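Ice-binding protein (Flavobacteriaceae bacterium, PDB 5UYT) probably binds to ice crystals and restrains their growth, as an antifreeze protein built from right-handed beta-helical domains. Local coordinates at residues N116-F121 and A143-W148; L296-F301 and Y312-A317. All blocks are in the same frame, centred on the assembly; numbering follows the deposited sequence.

Contact 1 comes first along the chain and is complete before contact 2 begins. The former lies in the first ice-binding-like region and joins strands 119-123 and 146-150; the latter lies in the second, where the loop after strand 293-294 meets the end of strand 311-314. Their centres are about 36 Å apart on opposite sides of the chain's centre, and their nearest atoms remain about 19 Å apart, so neither touches the other. They share no strand. Each nevertheless belongs to a right-handed beta-helix: contact 1 records parallel strand pairing between coils, contact 2 side-chain packing between coils, where the loop after one rung meets the chain leaving the next. This is consistent with two related solenoid domains in series.

Contact 1: N116-F121 and A143-W148; sequences NSVFIF and ACNVFW
Phe121 and Trp148 stack side by side in parallel-displaced fashion: the phenyl and the six-membered indole ring have centroids 4.2 Å apart and planes inclined by only 14°. Trp148 CZ3 lies over one face of Phe121, toward the rim, while Trp148 CE3 reaches Phe121 CB at 3.6 Å. Both CG atoms stand anti to their carbonyl carbons (chi1 -52° for Trp148), which sends the rings the same way. Replacing Trp148 by an alanine is likely to leave this phenyl face without its aromatic cover and Lys163 O without the indole N-H it accepts. On the same side, Val146 CG2 meets Phe119 CD2 obliquely at 4.0 Å; on the other, Ile120 CG1 meets Phe147 CD2 at 4.1 Å. Three backbone bonds fix this in-register parallel pairing: Phe119 N to Asn145 O (3.0 Å, 174° at hydrogen), Phe147 N to Phe119 O, and Phe121 N to Phe147 O. Asn145 ND2 donates to two waters, which in turn donate to Asn116 OD1 and Ser117 O. In the beta-helix, Leu109 of strand 106-110 touches Phe119, Phe121 and Val146, whereas Leu71 of helix 55-73 touches Ile120 and Phe147.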
# COMPACT_ATOMS: atom_id res chain seq x y z
N ASN A 116 10.31 18.44 15.16
CA ASN A 116 11.54 18.73 14.39
C ASN A 116 12.84 18.15 14.98
O ASN A 116 13.90 18.35 14.39
CB ASN A 116 11.68 20.24 14.14
CG ASN A 116 10.55 20.80 13.30
OD1 ASN A 116 10.15 20.19 12.29
ND2 ASN A 116 9.99 21.91 13.72
N SER A 117 12.75 17.44 16.11
CA SER A 117 13.92 16.81 16.74
C SER A 117 14.56 15.82 15.80
O SER A 117 13.89 14.96 15.24
CB SER A 117 13.53 16.04 18.01
OG SER A 117 13.12 16.91 19.03
N VAL A 118 15.87 15.97 15.63
CA VAL A 118 16.66 15.13 14.74
C VAL A 118 17.61 14.24 15.58
O VAL A 118 18.27 14.72 16.51
CB VAL A 118 17.52 16.02 13.80
CG1 VAL A 118 18.47 15.19 12.98
CG2 VAL A 118 16.62 16.86 12.90
N PHE A 119 17.67 12.96 15.23
CA PHE A 119 18.50 11.98 15.93
C PHE A 119 19.46 11.39 14.89
O PHE A 119 19.02 10.74 13.96
CB PHE A 119 17.60 10.86 16.50
CG PHE A 119 16.53 11.37 17.44
CD1 PHE A 119 16.70 11.28 18.82
CD2 PHE A 119 15.33 11.90 16.94
CE1 PHE A 119 15.70 11.74 19.69
CE2 PHE A 119 14.33 12.36 17.81
CZ PHE A 119 14.52 12.28 19.19
N ILE A 120 20.75 11.68 15.00
CA ILE A 120 21.74 11.13 14.06
C ILE A 120 22.74 10.28 14.86
O ILE A 120 23.29 10.72 15.88
CB ILE A 120 22.50 12.25 13.28
CG1 ILE A 120 21.56 13.01 12.33
CG2 ILE A 120 23.72 11.69 12.53
CD1 ILE A 120 22.12 14.34 11.83
N PHE A 121 22.94 9.04 14.41
CA PHE A 121 23.88 8.13 15.05
C PHE A 121 25.04 7.89 14.11
O PHE A 121 24.86 7.42 12.98
CB PHE A 121 23.18 6.83 15.43
CG PHE A 121 22.10 7.03 16.44
CD1 PHE A 121 22.40 7.01 17.79
CD2 PHE A 121 20.78 7.25 16.04
CE1 PHE A 121 21.40 7.19 18.74
CE2 PHE A 121 19.77 7.44 16.98
CZ PHE A 121 20.10 7.42 18.34
N ALA A 143 10.11 9.10 12.66
CA ALA A 143 11.10 8.20 12.03
C ALA A 143 11.89 8.89 10.91
O ALA A 143 13.09 8.63 10.73
CB ALA A 143 10.41 6.94 11.49
N CYS A 144 11.23 9.79 10.16
CA CYS A 144 11.89 10.45 9.04
C CYS A 144 13.08 11.35 9.47
O CYS A 144 13.91 11.69 8.65
CB CYS A 144 10.89 11.25 8.20
SG CYS A 144 10.08 12.58 9.10
N ASN A 145 13.11 11.71 10.75
CA ASN A 145 14.19 12.51 11.38
C ASN A 145 15.25 11.68 12.14
O ASN A 145 16.11 12.23 12.83
CB ASN A 145 13.58 13.54 12.31
CG ASN A 145 13.03 14.76 11.58
OD1 ASN A 145 13.66 15.28 10.66
ND2 ASN A 145 11.88 15.26 12.02
N VAL A 146 15.19 10.36 11.99
CA VAL A 146 16.22 9.46 12.55
C VAL A 146 17.15 8.92 11.46
O VAL A 146 16.69 8.45 10.41
CB VAL A 146 15.58 8.28 13.34
CG1 VAL A 146 16.66 7.36 13.87
CG2 VAL A 146 14.67 8.83 14.45
N PHE A 147 18.46 9.01 11.71
CA PHE A 147 19.47 8.56 10.75
C PHE A 147 20.53 7.74 11.46
O PHE A 147 20.95 8.09 12.58
CB PHE A 147 20.17 9.78 10.11
CG PHE A 147 19.25 10.69 9.33
CD1 PHE A 147 19.17 10.59 7.94
CD2 PHE A 147 18.48 11.66 9.97
CE1 PHE A 147 18.31 11.42 7.21
CE2 PHE A 147 17.63 12.49 9.25
CZ PHE A 147 17.55 12.38 7.87
N TRP A 148 20.99 6.69 10.78
CA TRP A 148 22.12 5.88 11.26
C TRP A 148 23.18 5.88 10.16
O TRP A 148 22.94 5.35 9.07
CB TRP A 148 21.67 4.44 11.58
CG TRP A 148 20.48 4.35 12.51
CD1 TRP A 148 19.16 4.48 12.16
CD2 TRP A 148 20.49 4.03 13.91
NE1 TRP A 148 18.35 4.32 13.27
CE2 TRP A 148 19.14 4.03 14.36
CE3 TRP A 148 21.51 3.75 14.84
CZ2 TRP A 148 18.78 3.76 15.69
CZ3 TRP A 148 21.15 3.49 16.17
CH2 TRP A 148 19.80 3.51 16.58
O HOH W 1 10.52 17.58 10.81
O HOH W 2 11.43 14.02 15.00

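Contact 2: L296-F301 and Y312-A317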
# COMPACT_ATOMS: atom_id res chain seq x y z
N LEU A 296 3.31 -6.80 -9.30
CA LEU A 296 3.82 -7.76 -10.28
C LEU A 296 3.31 -9.20 -10.16
O LEU A 296 3.57 -10.03 -11.07
CB LEU A 296 5.34 -7.72 -10.26
CG LEU A 296 5.90 -6.40 -10.79
CD1 LEU A 296 7.39 -6.34 -10.50
CD2 LEU A 296 5.66 -6.22 -12.29
N TYR A 297 2.57 -9.49 -9.08
CA TYR A 297 2.14 -10.88 -8.79
C TYR A 297 0.65 -10.96 -8.48
O TYR A 297 0.28 -11.10 -7.31
CB TYR A 297 3.03 -11.55 -7.70
CG TYR A 297 4.48 -11.39 -8.05
CD1 TYR A 297 5.22 -10.29 -7.58
CD2 TYR A 297 5.09 -12.26 -8.94
CE1 TYR A 297 6.55 -10.10 -7.97
CE2 TYR A 297 6.41 -12.08 -9.33
CZ TYR A 297 7.13 -10.98 -8.85
OH TYR A 297 8.45 -10.82 -9.24
N PRO A 298 -0.21 -10.87 -9.53
CA PRO A 298 -1.64 -10.79 -9.26
C PRO A 298 -2.21 -12.05 -8.65
O PRO A 298 -3.19 -11.97 -7.93
CB PRO A 298 -2.23 -10.49 -10.65
CG PRO A 298 -1.12 -9.76 -11.37
CD PRO A 298 0.11 -10.54 -10.94
N ALA A 299 -1.58 -13.20 -8.91
CA ALA A 299 -2.05 -14.46 -8.28
C ALA A 299 -1.87 -14.44 -6.76
O ALA A 299 -2.54 -15.21 -6.06
CB ALA A 299 -1.32 -15.66 -8.87
N ALA A 300 -1.01 -13.54 -6.27
CA ALA A 300 -0.64 -13.50 -4.84
C ALA A 300 -1.20 -12.25 -4.11
O ALA A 300 -0.79 -11.93 -3.00
CB ALA A 300 0.90 -13.58 -4.73
N PHE A 301 -2.14 -11.56 -4.74
CA PHE A 301 -2.73 -10.32 -4.19
C PHE A 301 -3.43 -10.61 -2.85
O PHE A 301 -3.99 -11.68 -2.65
CB PHE A 301 -3.73 -9.77 -5.24
CG PHE A 301 -4.32 -8.42 -4.93
CD1 PHE A 301 -3.52 -7.25 -4.90
CD2 PHE A 301 -5.70 -8.30 -4.74
CE1 PHE A 301 -4.13 -6.00 -4.64
CE2 PHE A 301 -6.31 -7.06 -4.50
CZ PHE A 301 -5.52 -5.91 -4.44
N TYR A 312 -2.94 1.66 -9.47
CA TYR A 312 -2.16 0.40 -9.53
C TYR A 312 -2.58 -0.39 -10.74
O TYR A 312 -3.75 -0.31 -11.16
CB TYR A 312 -2.46 -0.44 -8.29
CG TYR A 312 -1.89 0.17 -7.04
CD1 TYR A 312 -0.53 0.01 -6.73
CD2 TYR A 312 -2.68 0.97 -6.20
CE1 TYR A 312 0.03 0.59 -5.59
CE2 TYR A 312 -2.13 1.56 -5.05
CZ TYR A 312 -0.78 1.35 -4.76
OH TYR A 312 -0.18 1.93 -3.64
N LEU A 313 -1.66 -1.19 -11.26
CA LEU A 313 -1.97 -2.18 -12.30
C LEU A 313 -1.66 -3.59 -11.79
O LEU A 313 -0.54 -3.87 -11.31
CB LEU A 313 -1.15 -1.93 -13.59
CG LEU A 313 -1.31 -3.00 -14.68
CD1 LEU A 313 -2.72 -3.08 -15.26
CD2 LEU A 313 -0.26 -2.77 -15.77
N LEU A 314 -2.65 -4.47 -11.86
CA LEU A 314 -2.41 -5.90 -11.75
C LEU A 314 -2.60 -6.46 -13.16
O LEU A 314 -3.74 -6.51 -13.64
CB LEU A 314 -3.41 -6.52 -10.76
CG LEU A 314 -3.15 -6.13 -9.29
CD1 LEU A 314 -4.47 -5.98 -8.58
CD2 LEU A 314 -2.31 -7.20 -8.59
N ASN A 315 -1.51 -6.87 -13.82
CA ASN A 315 -1.56 -7.13 -15.28
C ASN A 315 -1.96 -8.57 -15.68
O ASN A 315 -1.51 -9.08 -16.72
CB ASN A 315 -0.25 -6.71 -15.96
CG ASN A 315 -0.43 -6.46 -17.46
OD1 ASN A 315 -1.50 -5.99 -17.89
ND2 ASN A 315 0.57 -6.80 -18.26
N ALA A 316 -2.80 -9.21 -14.86
CA ALA A 316 -3.26 -10.60 -15.08
C ALA A 316 -4.48 -10.84 -14.24
O ALA A 316 -4.83 -10.00 -13.40
CB ALA A 316 -2.16 -11.61 -14.66
N ALA A 317 -5.13 -11.98 -14.44
CA ALA A 317 -6.19 -12.42 -13.52
C ALA A 317 -5.68 -12.30 -12.09
O ALA A 317 -4.51 -12.68 -11.80
CB ALA A 317 -6.57 -13.86 -13.82
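Where two neighbouring coils of the second beta-helix stack, the loop after strand 293-294 lies against the chain leaving the parallel strand 311-314, and Pro298 meets Leu314, Ala316 and Ala317. Pro298 opens a short 3-10 segment, and its CB points toward the other segment. Leu314 approaches with two branches. Its CD2 methyl settles beside the proline backbone, 3.7 Å from Pro298 CA, and also touches Pro298 CB. The other methyl, CD1, sits over one face of Phe301 in a CH-pi contact, 4.1 Å from the ring centroid and 17° off the normal, displaced toward the rim. With Phe301 CG anti to its own backbone nitrogen (chi1 -173°), ring atom CD1 comes within 3.9 Å of Leu314 CD2; the two side chains cross at about a right angle.

Both segments follow paired parallel strands of adjacent solenoid coils, and backbone hydrogen bonds of Pro298 with Val319 and Phe301 with Asn321 tie the coils together beyond that pair. The chain leaves strand 311-314 and soon enters strand 318-320. Pro298 packs against that exit: its CG lies 3.9 Å from Ala316 CB, and its CB approaches Ala317 O at 3.4 Å, a van der Waals contact with the carbonyl. Beyond the two segments, Thr318 touches both Pro298 and Phe301, and Leu320 adds to the packing around Phe301. On the strand side, Leu314 rests against Ile338 and Ile340 of strand 336-340.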